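Local atomic coordinates of N-acetylneuraminate epimerase (Escherichia coli, PDB entry 2UVK), a protein that speeds the interconversion of the alpha- and beta-anomers of N-acetylneuraminic acid (sialic acid) in the periplasm, acting as a homodimeric beta-propeller mutarotase. Residues D65-V70 / K90-T95; V99-H104 / S176-S181; A105-A110 / N167-S172. All blocks are in the same frame, centred on the assembly; numbering follows the deposited sequence.

Interaction 1: residues D65-V70 / K90-T95; sequences DGNLYV and KYNPKT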
ATOM      1  N   ASP B  65      -4.650  26.774  -6.651  1.00 21.83           N
ATOM      2  CA  ASP B  65      -5.708  27.411  -7.448  1.00 23.58           C
ATOM      3  C   ASP B  65      -6.829  27.935  -6.554  1.00 23.08           C
ATOM      4  O   ASP B  65      -8.017  27.690  -6.825  1.00 24.01           O
ATOM      5  CB  ASP B  65      -6.262  26.409  -8.470  1.00 24.40           C
ATOM      6  CG  ASP B  65      -5.250  26.015  -9.538  0.50 25.63           C
ATOM      7  OD1 ASP B  65      -4.109  26.535  -9.557  0.50 27.60           O
ATOM      8  OD2 ASP B  65      -5.605  25.160 -10.375  0.50 27.95           O
ATOM      9  N   GLY B  66      -6.462  28.607  -5.461  1.00 22.43           N
ATOM     10  CA  GLY B  66      -7.445  29.267  -4.613  1.00 22.56           C
ATOM     11  C   GLY B  66      -8.206  28.438  -3.588  1.00 21.94           C
ATOM     12  O   GLY B  66      -9.064  28.955  -2.875  1.00 22.96           O
ATOM     13  N   ASN B  67      -7.893  27.143  -3.491  1.00 20.30           N
ATOM     14  CA  ASN B  67      -8.584  26.284  -2.569  1.00 19.34           C
ATOM     15  C   ASN B  67      -7.569  25.543  -1.736  1.00 17.09           C
ATOM     16  O   ASN B  67      -6.441  25.311  -2.180  1.00 16.33           O
ATOM     17  CB  ASN B  67      -9.447  25.282  -3.316  1.00 19.61           C
ATOM     18  CG  ASN B  67     -10.585  25.938  -4.046  1.00 21.19           C
ATOM     19  OD1 ASN B  67     -11.537  26.394  -3.422  1.00 22.95           O
ATOM     20  ND2 ASN B  67     -10.502  25.966  -5.369  1.00 22.98           N
ATOM     21  N   LEU B  68      -8.001  25.206  -0.532  1.00 15.09           N
ATOM     22  CA  LEU B  68      -7.169  24.495   0.450  1.00 14.70           C
ATOM     23  C   LEU B  68      -7.555  23.018   0.454  1.00 14.37           C
ATOM     24  O   LEU B  68      -8.719  22.671   0.662  1.00 15.06           O
ATOM     25  CB  LEU B  68      -7.373  25.116   1.825  1.00 14.60           C
ATOM     26  CG  LEU B  68      -6.798  24.383   3.040  1.00 15.67           C
ATOM     27  CD1 LEU B  68      -5.293  24.412   2.955  1.00 17.17           C
ATOM     28  CD2 LEU B  68      -7.308  25.026   4.323  1.00 16.79           C
ATOM     29  N   TYR B  69      -6.559  22.162   0.239  1.00 12.88           N
ATOM     30  CA  TYR B  69      -6.743  20.694   0.258  1.00 12.47           C
ATOM     31  C   TYR B  69      -6.071  20.108   1.489  1.00 12.12           C
ATOM     32  O   TYR B  69      -4.962  20.482   1.793  1.00 12.71           O
ATOM     33  CB  TYR B  69      -6.147  20.060  -1.001  1.00 13.76           C
ATOM     34  CG  TYR B  69      -6.865  20.535  -2.238  1.00 13.73           C
ATOM     35  CD1 TYR B  69      -7.948  19.858  -2.735  1.00 13.83           C
ATOM     36  CD2 TYR B  69      -6.494  21.721  -2.864  1.00 14.99           C
ATOM     37  CE1 TYR B  69      -8.685  20.342  -3.849  1.00 15.03           C
ATOM     38  CE2 TYR B  69      -7.197  22.196  -3.980  1.00 14.69           C
ATOM     39  CZ  TYR B  69      -8.279  21.502  -4.476  1.00 15.23           C
ATOM     40  OH  TYR B  69      -8.985  21.984  -5.591  1.00 17.15           O
ATOM     41  N   VAL B  70      -6.761  19.190   2.165  1.00 11.16           N
ATOM     42  CA  VAL B  70      -6.227  18.479   3.343  1.00 10.45           C
ATOM     43  C   VAL B  70      -6.212  16.982   3.025  1.00  9.87           C
ATOM     44  O   VAL B  70      -7.196  16.441   2.525  1.00  9.77           O
ATOM     45  CB  VAL B  70      -7.054  18.756   4.622  1.00 11.86           C
ATOM     46  CG1 VAL B  70      -6.551  17.912   5.791  1.00 11.54           C
ATOM     47  CG2 VAL B  70      -6.996  20.249   4.973  1.00 14.41           C
ATOM     48  N   LYS B  90     -11.608  19.465   0.639  1.00 13.76           N
ATOM     49  CA  LYS B  90     -11.338  20.762   0.019  1.00 15.69           C
ATOM     50  C   LYS B  90     -12.063  21.855   0.766  1.00 15.12           C
ATOM     51  O   LYS B  90     -13.261  21.741   1.015  1.00 16.10           O
ATOM     52  CB  LYS B  90     -11.811  20.745  -1.429  1.00 15.97           C
ATOM     53  CG  LYS B  90     -11.650  22.065  -2.166  1.00 17.81           C
ATOM     54  CD  LYS B  90     -11.978  21.924  -3.640  1.00 19.17           C
ATOM     55  CE  LYS B  90     -13.455  21.680  -3.885  1.00 23.04           C
ATOM     56  NZ  LYS B  90     -14.296  22.892  -3.670  1.00 27.37           N
ATOM     57  N   TYR B  91     -11.337  22.905   1.112  1.00 15.68           N
ATOM     58  CA  TYR B  91     -11.925  24.096   1.748  1.00 15.67           C
ATOM     59  C   TYR B  91     -11.877  25.253   0.771  1.00 16.55           C
ATOM     60  O   TYR B  91     -10.825  25.574   0.220  1.00 16.08           O
ATOM     61  CB  TYR B  91     -11.152  24.464   2.996  1.00 15.58           C
ATOM     62  CG  TYR B  91     -11.562  25.774   3.632  1.00 15.98           C
ATOM     63  CD1 TYR B  91     -12.717  25.874   4.399  1.00 16.52           C
ATOM     64  CD2 TYR B  91     -10.784  26.917   3.462  1.00 17.10           C
ATOM     65  CE1 TYR B  91     -13.076  27.066   5.000  1.00 17.16           C
ATOM     66  CE2 TYR B  91     -11.166  28.131   4.056  1.00 16.69           C
ATOM     67  CZ  TYR B  91     -12.291  28.179   4.820  1.00 16.56           C
ATOM     68  OH  TYR B  91     -12.674  29.362   5.393  1.00 18.54           O
ATOM     69  N   ASN B  92     -13.046  25.855   0.563  1.00 17.98           N
ATOM     70  CA  ASN B  92     -13.186  27.044  -0.297  1.00 19.54           C
ATOM     71  C   ASN B  92     -13.214  28.297   0.586  1.00 19.92           C
ATOM     72  O   ASN B  92     -14.147  28.506   1.352  1.00 20.36           O
ATOM     73  CB  ASN B  92     -14.448  26.903  -1.155  1.00 19.90           C
ATOM     74  CG  ASN B  92     -14.677  28.094  -2.081  1.00 22.75           C
ATOM     75  OD1 ASN B  92     -13.951  29.075  -2.033  1.00 22.31           O
ATOM     76  ND2 ASN B  92     -15.675  27.981  -2.950  1.00 26.26           N
ATOM     77  N   PRO B  93     -12.143  29.087   0.552  1.00 21.54           N
ATOM     78  CA  PRO B  93     -12.117  30.263   1.428  1.00 22.76           C
ATOM     79  C   PRO B  93     -13.158  31.340   1.079  1.00 24.15           C
ATOM     80  O   PRO B  93     -13.569  32.098   1.964  1.00 23.71           O
ATOM     81  CB  PRO B  93     -10.688  30.794   1.296  1.00 22.84           C
ATOM     82  CG  PRO B  93     -10.039  30.037   0.188  1.00 23.29           C
ATOM     83  CD  PRO B  93     -10.922  28.934  -0.253  1.00 21.31           C
ATOM     84  N   LYS B  94     -13.593  31.379  -0.173  1.00 25.40           N
ATOM     85  CA  LYS B  94     -14.554  32.398  -0.598  1.00 27.18           C
ATOM     86  C   LYS B  94     -15.927  32.159   0.022  1.00 26.60           C
ATOM     87  O   LYS B  94     -16.683  33.110   0.275  1.00 27.67           O
ATOM     88  CB  LYS B  94     -14.647  32.417  -2.113  1.00 27.82           C
ATOM     89  CG  LYS B  94     -13.316  32.720  -2.785  1.00 29.42           C
ATOM     90  CD  LYS B  94     -13.484  33.102  -4.250  1.00 30.52           C
ATOM     91  CE  LYS B  94     -12.173  33.558  -4.861  1.00 32.54           C
ATOM     92  NZ  LYS B  94     -12.345  33.904  -6.298  1.00 34.89           N
ATOM     93  N   THR B  95     -16.239  30.892   0.282  1.00 25.91           N
ATOM     94  CA  THR B  95     -17.508  30.481   0.861  1.00 24.95           C
ATOM     95  C   THR B  95     -17.392  29.910   2.280  1.00 24.23           C
ATOM     96  O   THR B  95     -18.398  29.535   2.873  1.00 23.50           O
ATOM     97  CB  THR B  95     -18.183  29.442  -0.045  1.00 25.52           C
ATOM     98  OG1 THR B  95     -17.321  28.311  -0.206  1.00 25.91           O
ATOM     99  CG2 THR B  95     -18.444  30.036  -1.409  1.00 26.40           C
TER
HETATM  100  O   HOH W   1     -13.779  25.321  -4.546  1.00 30.29           O
HETATM  101  O   HOH W   2     -12.069  29.384  -4.016  1.00 30.67           O

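Interaction 2: residues V99-H104 / S176-S181; sequences VKLMSH and STQQWS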
ATOM      1  N   VAL B  99     -15.794  20.471   1.622  1.00 18.04           N
ATOM      2  CA  VAL B  99     -16.383  19.261   1.063  1.00 18.58           C
ATOM      3  C   VAL B  99     -15.350  18.145   1.090  1.00 17.65           C
ATOM      4  O   VAL B  99     -14.166  18.382   0.942  1.00 18.38           O
ATOM      5  CB  VAL B  99     -16.934  19.468  -0.363  1.00 19.34           C
ATOM      6  CG1 VAL B  99     -15.839  19.777  -1.367  1.00 20.33           C
ATOM      7  CG2 VAL B  99     -17.794  18.272  -0.787  1.00 21.31           C
ATOM      8  N   LYS B 100     -15.819  16.930   1.297  1.00 16.80           N
ATOM      9  CA  LYS B 100     -14.964  15.750   1.126  1.00 16.60           C
ATOM     10  C   LYS B 100     -15.003  15.400  -0.343  1.00 16.67           C
ATOM     11  O   LYS B 100     -16.066  15.436  -0.974  1.00 18.08           O
ATOM     12  CB  LYS B 100     -15.495  14.594   1.950  1.00 15.67           C
ATOM     13  CG  LYS B 100     -14.642  13.331   1.814  1.00 17.70           C
ATOM     14  CD  LYS B 100     -15.105  12.203   2.720  1.00 19.69           C
ATOM     15  CE  LYS B 100     -14.260  10.996   2.443  1.00 23.47           C
ATOM     16  NZ  LYS B 100     -14.732   9.758   3.141  1.00 27.51           N
ATOM     17  N   LEU B 101     -13.852  15.106  -0.925  1.00 14.57           N
ATOM     18  CA  LEU B 101     -13.791  14.759  -2.335  1.00 14.53           C
ATOM     19  C   LEU B 101     -13.999  13.256  -2.490  1.00 15.22           C
ATOM     20  O   LEU B 101     -13.626  12.461  -1.594  1.00 15.09           O
ATOM     21  CB  LEU B 101     -12.461  15.201  -2.967  1.00 14.51           C
ATOM     22  CG  LEU B 101     -12.095  16.681  -2.820  1.00 14.18           C
ATOM     23  CD1 LEU B 101     -10.792  16.980  -3.549  1.00 15.93           C
ATOM     24  CD2 LEU B 101     -13.221  17.591  -3.330  1.00 17.04           C
HETATM   25  N   MSE B 102     -14.615  12.862  -3.600  1.00 15.89           N
HETATM   26  CA  MSE B 102     -14.679  11.446  -3.946  1.00 17.03           C
HETATM   27  C   MSE B 102     -13.358  11.151  -4.611  1.00 14.63           C
HETATM   28  O   MSE B 102     -13.179  11.383  -5.800  1.00 14.56           O
HETATM   29  CB  MSE B 102     -15.865  11.165  -4.870  1.00 17.51           C
HETATM   30  CG  MSE B 102     -15.998   9.682  -5.206  1.00 19.05           C
HETATM   31 SE   MSE B 102     -17.673   9.299  -6.112  1.00 25.05          SE
HETATM   32  CE  MSE B 102     -18.867   9.094  -4.565  1.00 25.67           C
ATOM     33  N   SER B 103     -12.403  10.674  -3.810  1.00 13.63           N
ATOM     34  CA  SER B 103     -11.030  10.535  -4.236  1.00 13.04           C
ATOM     35  C   SER B 103     -10.362   9.528  -3.314  1.00 12.82           C
ATOM     36  O   SER B 103     -10.443   9.685  -2.105  1.00 13.88           O
ATOM     37  CB  SER B 103     -10.343  11.876  -4.090  1.00 13.09           C
ATOM     38  OG  SER B 103      -9.020  11.843  -4.546  1.00 12.88           O
ATOM     39  N   HIS B 104      -9.677   8.548  -3.883  1.00 12.64           N
ATOM     40  CA  HIS B 104      -9.104   7.451  -3.083  1.00 12.57           C
ATOM     41  C   HIS B 104      -7.606   7.323  -3.305  1.00 11.56           C
ATOM     42  O   HIS B 104      -7.174   6.770  -4.321  1.00 12.39           O
ATOM     43  CB  HIS B 104      -9.809   6.157  -3.471  1.00 13.31           C
ATOM     44  CG  HIS B 104     -11.255   6.163  -3.088  1.00 13.78           C
ATOM     45  ND1 HIS B 104     -12.283   6.409  -3.975  1.00 16.46           N
ATOM     46  CD2 HIS B 104     -11.828   6.003  -1.873  1.00 12.47           C
ATOM     47  CE1 HIS B 104     -13.429   6.372  -3.316  1.00 14.02           C
ATOM     48  NE2 HIS B 104     -13.179   6.162  -2.040  1.00 16.96           N
ATOM     49  N   SER B 176      -8.053  19.264 -10.520  0.50 19.01           N
ATOM     50  CA  SER B 176      -9.036  19.382 -11.587  0.50 19.44           C
ATOM     51  C   SER B 176      -9.827  18.095 -11.798  0.50 18.84           C
ATOM     52  O   SER B 176     -11.032  18.139 -12.052  0.50 19.11           O
ATOM     53  CB  SER B 176      -8.332  19.800 -12.871  0.50 19.88           C
ATOM     54  OG  SER B 176      -7.692  21.061 -12.683  0.50 21.77           O
ATOM     55  N   THR B 177      -9.155  16.947 -11.643  1.00 17.52           N
ATOM     56  CA  THR B 177      -9.772  15.633 -11.868  1.00 16.69           C
ATOM     57  C   THR B 177     -10.109  14.933 -10.537  1.00 16.12           C
ATOM     58  O   THR B 177     -10.952  14.030 -10.492  1.00 16.65           O
ATOM     59  CB  THR B 177      -8.817  14.722 -12.662  1.00 16.45           C
ATOM     60  OG1 THR B 177      -7.692  14.390 -11.851  1.00 17.81           O
ATOM     61  CG2 THR B 177      -8.295  15.432 -13.919  1.00 16.32           C
ATOM     62  N   GLN B 178      -9.447  15.378  -9.479  1.00 15.41           N
ATOM     63  CA  GLN B 178      -9.478  14.757  -8.129  1.00 15.86           C
ATOM     64  C   GLN B 178      -8.941  13.330  -8.085  1.00 14.99           C
ATOM     65  O   GLN B 178      -9.233  12.587  -7.128  1.00 15.08           O
ATOM     66  CB  GLN B 178     -10.869  14.818  -7.497  1.00 16.33           C
ATOM     67  CG  GLN B 178     -11.449  16.215  -7.618  1.00 16.97           C
ATOM     68  CD  GLN B 178     -12.843  16.380  -7.050  1.00 18.67           C
ATOM     69  OE1 GLN B 178     -13.449  15.444  -6.567  1.00 19.53           O
ATOM     70  NE2 GLN B 178     -13.373  17.617  -7.133  1.00 22.27           N
ATOM     71  N   GLN B 179      -8.149  12.975  -9.097  1.00 13.96           N
ATOM     72  CA  GLN B 179      -7.596  11.642  -9.234  1.00 13.70           C
ATOM     73  C   GLN B 179      -6.146  11.608  -8.820  1.00 13.22           C
ATOM     74  O   GLN B 179      -5.432  12.622  -8.874  1.00 12.62           O
ATOM     75  CB  GLN B 179      -7.700  11.151 -10.679  1.00 13.76           C
ATOM     76  CG  GLN B 179      -9.086  11.163 -11.256  1.00 13.81           C
ATOM     77  CD  GLN B 179     -10.064  10.385 -10.417  1.00 12.82           C
ATOM     78  OE1 GLN B 179      -9.954   9.160 -10.298  1.00 15.30           O
ATOM     79  NE2 GLN B 179     -11.019  11.085  -9.803  1.00 16.68           N
ATOM     80  N   TRP B 180      -5.718  10.394  -8.436  1.00 12.21           N
ATOM     81  CA  TRP B 180      -4.347  10.100  -7.986  1.00 11.30           C
ATOM     82  C   TRP B 180      -3.573   9.353  -9.045  1.00 11.92           C
ATOM     83  O   TRP B 180      -4.082   8.417  -9.641  1.00 12.91           O
ATOM     84  CB  TRP B 180      -4.381   9.237  -6.712  1.00 10.78           C
ATOM     85  CG  TRP B 180      -4.888  10.001  -5.561  1.00  9.78           C
ATOM     86  CD1 TRP B 180      -6.190  10.144  -5.167  1.00  9.92           C
ATOM     87  CD2 TRP B 180      -4.106  10.748  -4.632  1.00  9.27           C
ATOM     88  NE1 TRP B 180      -6.260  10.953  -4.074  1.00  9.84           N
ATOM     89  CE2 TRP B 180      -5.000  11.369  -3.733  1.00  9.42           C
ATOM     90  CE3 TRP B 180      -2.737  11.039  -4.532  1.00 10.37           C
ATOM     91  CZ2 TRP B 180      -4.560  12.190  -2.685  1.00  9.14           C
ATOM     92  CZ3 TRP B 180      -2.296  11.843  -3.491  1.00 10.32           C
ATOM     93  CH2 TRP B 180      -3.207  12.426  -2.582  1.00 10.17           C
ATOM     94  N   SER B 181      -2.333   9.770  -9.262  1.00 11.92           N
ATOM     95  CA  SER B 181      -1.466   9.140 -10.252  1.00 13.25           C
ATOM     96  C   SER B 181      -0.137   8.710  -9.655  1.00 13.32           C
ATOM     97  O   SER B 181       0.357   9.305  -8.700  1.00 13.58           O
ATOM     98  CB  SER B 181      -1.193  10.122 -11.409  1.00 13.74           C
ATOM     99  OG  SER B 181      -2.385  10.435 -12.103  1.00 17.33           O
TER
HETATM  100  O   HOH W   3     -12.382   9.478  -7.608  1.00 13.94           O
HETATM  101  O   HOH W   4     -15.714  14.846  -5.419  1.00 18.40           O
HETATM  102  O   HOH W   5     -14.098  12.784  -8.091  1.00 24.29           O

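Interaction 3: residues A105-A110 / N167-S172; sequences APMGMA and NKFLLS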
ATOM      1  N   ALA B 105      -6.815   7.828  -2.366  1.00 10.33           N
ATOM      2  CA  ALA B 105      -5.371   7.684  -2.470  1.00  9.78           C
ATOM      3  C   ALA B 105      -4.997   6.205  -2.341  1.00 10.59           C
ATOM      4  O   ALA B 105      -5.567   5.482  -1.520  1.00 10.42           O
ATOM      5  CB  ALA B 105      -4.695   8.510  -1.395  1.00  9.50           C
ATOM      6  N   PRO B 106      -4.046   5.747  -3.158  1.00 10.88           N
ATOM      7  CA  PRO B 106      -3.663   4.347  -3.124  1.00 10.65           C
ATOM      8  C   PRO B 106      -2.996   3.880  -1.842  1.00 10.92           C
ATOM      9  O   PRO B 106      -2.928   2.661  -1.601  1.00 12.99           O
ATOM     10  CB  PRO B 106      -2.719   4.210  -4.323  1.00 11.87           C
ATOM     11  CG  PRO B 106      -2.222   5.563  -4.538  1.00 12.68           C
ATOM     12  CD  PRO B 106      -3.371   6.450  -4.271  1.00 10.89           C
HETATM   13  N   MSE B 107      -2.506   4.821  -1.047  0.50 10.64           N
HETATM   14  CA  MSE B 107      -1.906   4.515   0.254  0.50 10.45           C
HETATM   15  C   MSE B 107      -2.514   5.407   1.329  0.50  9.99           C
HETATM   16  O   MSE B 107      -2.834   6.571   1.077  0.50  9.67           O
HETATM   17  CB  MSE B 107      -0.382   4.709   0.200  0.50 12.16           C
HETATM   18  CG  MSE B 107       0.427   3.478  -0.296  0.50 16.14           C
HETATM   19 SE   MSE B 107       0.398   3.170  -2.225  0.50 27.13          SE
HETATM   20  CE  MSE B 107       1.476   4.696  -2.825  0.50 26.05           C
ATOM     21  N   GLY B 108      -2.690   4.868   2.536  1.00  9.28           N
ATOM     22  CA  GLY B 108      -3.014   5.707   3.647  1.00  8.78           C
ATOM     23  C   GLY B 108      -1.941   6.774   3.771  1.00  8.12           C
ATOM     24  O   GLY B 108      -0.811   6.596   3.297  1.00  8.73           O
HETATM   25  N   MSE B 109      -2.277   7.888   4.407  1.00  8.31           N
HETATM   26  CA  MSE B 109      -1.394   9.043   4.510  1.00  8.87           C
HETATM   27  C   MSE B 109      -1.330   9.547   5.943  1.00  8.04           C
HETATM   28  O   MSE B 109      -2.205  10.282   6.396  1.00  9.22           O
HETATM   29  CB  MSE B 109      -1.914  10.129   3.573  1.00  9.86           C
HETATM   30  CG  MSE B 109      -1.815   9.722   2.128  1.00  9.77           C
HETATM   31 SE   MSE B 109      -2.474  11.127   0.907  1.00 16.54          SE
HETATM   32  CE  MSE B 109      -4.385  10.946   1.287  1.00 10.04           C
ATOM     33  N   ALA B 110      -0.307   9.112   6.675  1.00  8.00           N
ATOM     34  CA  ALA B 110       0.043   9.650   7.990  1.00  7.71           C
ATOM     35  C   ALA B 110       1.528   9.586   8.196  1.00  8.60           C
ATOM     36  O   ALA B 110       2.085   8.499   8.108  1.00  9.17           O
ATOM     37  CB  ALA B 110      -0.676   8.900   9.135  1.00  9.74           C
ATOM     38  N   ASN B 167       5.953   4.411   2.987  1.00 10.95           N
ATOM     39  CA  ASN B 167       5.628   4.638   1.583  1.00 11.11           C
ATOM     40  C   ASN B 167       6.760   5.340   0.845  1.00 11.14           C
ATOM     41  O   ASN B 167       7.040   6.521   1.109  1.00 11.96           O
ATOM     42  CB  ASN B 167       4.373   5.504   1.452  1.00 11.10           C
ATOM     43  CG  ASN B 167       3.880   5.596   0.028  1.00 11.95           C
ATOM     44  OD1 ASN B 167       4.353   4.879  -0.849  1.00 13.00           O
ATOM     45  ND2 ASN B 167       2.873   6.465  -0.207  1.00 15.41           N
ATOM     46  N   LYS B 168       7.406   4.603  -0.063  1.00 12.16           N
ATOM     47  CA  LYS B 168       8.491   5.169  -0.874  1.00 13.14           C
ATOM     48  C   LYS B 168       7.997   5.717  -2.209  1.00 13.39           C
ATOM     49  O   LYS B 168       8.774   6.344  -2.937  1.00 13.93           O
ATOM     50  CB  LYS B 168       9.599   4.129  -1.141  1.00 13.95           C
ATOM     51  CG  LYS B 168       9.216   2.996  -2.035  1.00 15.49           C
ATOM     52  CD  LYS B 168      10.424   2.112  -2.380  1.00 16.78           C
ATOM     53  CE  LYS B 168      10.074   0.983  -3.294  1.00 18.36           C
ATOM     54  NZ  LYS B 168      11.352   0.313  -3.778  1.00 21.32           N
ATOM     55  N   PHE B 169       6.727   5.479  -2.549  1.00 12.16           N
ATOM     56  CA  PHE B 169       6.164   5.953  -3.809  1.00 12.87           C
ATOM     57  C   PHE B 169       5.896   7.439  -3.748  1.00 11.90           C
ATOM     58  O   PHE B 169       5.647   7.998  -2.688  1.00 11.67           O
ATOM     59  CB  PHE B 169       4.889   5.217  -4.165  1.00 14.63           C
ATOM     60  CG  PHE B 169       5.099   3.774  -4.469  1.00 16.52           C
ATOM     61  CD1 PHE B 169       5.542   3.384  -5.720  1.00 18.67           C
ATOM     62  CD2 PHE B 169       4.864   2.800  -3.515  1.00 19.54           C
ATOM     63  CE1 PHE B 169       5.721   2.063  -6.024  1.00 21.21           C
ATOM     64  CE2 PHE B 169       5.046   1.478  -3.811  1.00 20.69           C
ATOM     65  CZ  PHE B 169       5.494   1.110  -5.074  1.00 20.46           C
ATOM     66  N   LEU B 170       5.948   8.066  -4.922  1.00 11.71           N
ATOM     67  CA  LEU B 170       5.567   9.462  -5.087  1.00 11.90           C
ATOM     68  C   LEU B 170       4.239   9.483  -5.840  1.00 12.14           C
ATOM     69  O   LEU B 170       4.122   8.915  -6.929  1.00 11.85           O
ATOM     70  CB  LEU B 170       6.634  10.219  -5.889  1.00 12.37           C
ATOM     71  CG  LEU B 170       6.444  11.732  -6.046  1.00 12.03           C
ATOM     72  CD1 LEU B 170       6.568  12.449  -4.750  1.00 13.06           C
ATOM     73  CD2 LEU B 170       7.474  12.278  -7.054  1.00 12.34           C
ATOM     74  N   LEU B 171       3.238  10.126  -5.237  1.00 12.18           N
ATOM     75  CA  LEU B 171       1.881  10.176  -5.763  1.00 12.76           C
ATOM     76  C   LEU B 171       1.581  11.615  -6.155  1.00 12.54           C
ATOM     77  O   LEU B 171       2.070  12.542  -5.511  1.00 12.78           O
ATOM     78  CB  LEU B 171       0.886   9.742  -4.669  1.00 12.17           C
ATOM     79  CG  LEU B 171       1.188   8.442  -3.885  1.00 14.30           C
ATOM     80  CD1 LEU B 171       0.100   8.260  -2.789  1.00 13.98           C
ATOM     81  CD2 LEU B 171       1.291   7.251  -4.784  1.00 17.41           C
ATOM     82  N   SER B 172       0.780  11.812  -7.194  0.50 12.48           N
ATOM     83  CA  SER B 172       0.316  13.165  -7.505  0.50 12.37           C
ATOM     84  C   SER B 172      -1.208  13.206  -7.585  0.50 12.31           C
ATOM     85  O   SER B 172      -1.843  12.345  -8.202  0.50 12.91           O
ATOM     86  CB  SER B 172       0.963  13.711  -8.793  0.50 12.73           C
ATOM     87  OG  SER B 172       0.583  12.976  -9.942  0.50 13.36           O
TER
HETATM   88  O   HOH W   6       1.392   7.918   1.878  1.00 14.69           O

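Interaction 1: residues D65-V70 / K90-T95
Leu68 and Tyr91 form the hydrogen-bonded pair of an antiparallel ladder: Leu68 N gives to Tyr91 O at 2.9 Å, and Tyr91 N returns a bond of 2.7 Å to Leu68 O. One residue along, Tyr69 and Lys90 make the non-hydrogen-bonded pair, and the CA-H of Lys90 points at the same Leu68 O, which thus meets two hydrogens of the neighbouring strand.

Side-chain packing lies on both faces of the sheet, and at the start of the turn the Pro93 ring adds to it, Pro93 CD lying 3.2 Å from Gly66 O. On one face, Leu68 CB meets Tyr91 CB at 4.0 Å and Leu68 CD2 reaches CD2 of the tyrosine ring, while that ring leads off toward Trp98 and its hydroxyl bonds to Asn96. Leu68 also packs on Trp33 of the preceding sheet. On the other face the Lys90 chain runs beside the Tyr69 side chain in the same direction, with Lys90 CD 3.6 Å from Tyr69 OH. Beyond CG the lysine bends twice (chi3 69°, chi4 73°), and this brings its ammonium round to the water it shares with Asn67.

The polar side chains meet around Asn67 and Asn92. That water accepts from Lys90 NZ (2.6 Å) and donates to Asn67 OD1 (2.7 Å), a bridge across the strands. The amides of Asn67 and Asn92 stand nearly perpendicular, their planes 84° apart. Asn92 OD1 accepts from Lys94 N at 3.0 Å, an Asx turn that starts the chain round the bend.

These are the two middle strands of a four-stranded antiparallel blade, 67-71 between 60-64 and 88-92, with 97-100 following at the edge, as in the kelch repeats of a beta-propeller.

Interaction 2: residues V99-H104 / S176-S181
Ser103 holds OG anti to its own N (chi1 -177°), and Trp180 sets CG anti to the carbonyl carbon (chi1 -69°); between them these turns bring the hydroxyl to the edge of the indole. The contact is a seam between successive blades of the kelch propeller: 99-104 leaves the outermost strand of one sheet, and 176-181 leads into the outermost strand of the next. Ser103 OG donates to Gln178 O at 2.7 Å and accepts a weak, bent bond from Trp180 NE1 (2.9 Å, 126° at the hydrogen), so one small hydroxyl ties a backbone carbonyl to the indole.

Gln178 stretches out fully beyond CG and crosses Leu101 at about a right angle, with NE2 3.8 Å from Leu101 CD2. Its OE1 accepts from two waters: one, at 2.6 Å, takes the hydrogen of Met102 N, and the other donates to Met102 O. Cut back to an alanine, this residue would lose its amide, and the two waters would probably be left without that acceptor and Leu101 CD2 without the amide packed against it.

The second subunit comes up to the same seam: its Asp138 packs against selenomethionine Met102, and its Lys159 bonds to Gln179 OE1. The other end of that amide, Gln179 NE2, gives to Thr177 O at 3.0 Å, and a water 3.0 Å from NE2 donates in turn to Met102 O.

Interaction 3: residues A105-A110 / N167-S172
The Pro106 ring meets the end of the Leu171 side chain, with Pro106 CG 3.9 Å from Leu171 CD2. The other apolar partner is selenomethionine Met107, which is modelled in two conformers; in the one described, bends at chi2 (77°) and chi3 (70°) carry CE over to Phe169 CB (3.7 Å) and into the methyls of Leu171. The 3.2 Å between Met107 CE and Leu171 CD2 is tighter than carbons normally allow and is doubtful in detail. From the second subunit, Phe165 packs on Pro106, Met107 and Leu171.

The contact joins a loop between two propeller blades, following strand 97-100 and preceding strand 112-117, to the start of strand 169-174, the third in the order of the next kelch sheet.

The polar contacts centre on Asn167, whose side chain crosses Met107 at about a right angle. Its ND2 gives to a water that donates on to Gly108 O, 2.9 Å for each bond, so the loop is linked to the amide through solvent. On the other end, OD1 accepts from Phe169 N at 3.0 Å, with the donor well above the carbonyl plane: an Asx turn. The same OD1 lies at the edge of the Phe169 ring, in its plane.

How the interactions relate
Interaction 2 links the other two, its centre about 14 Å from each; the centres of interactions 1 and 3 are about 22 Å apart. Lys90 N to Val99 O, 2.8 Å, probably bonds interaction 1 to interaction 2 within one sheet, while Leu101 packs on Tyr69 and Lys90. In the next sheet Ser181 N to Ser172 O does the same between interactions 2 and 3, and Trp180 packs on Pro106 and Met109. Interactions 1 and 3 do not touch. Interactions 2 and 3 both meet the second subunit. The side chain of Asn167, in interaction 3, is about 12 Å from that of Glu209, the predicted proton acceptor.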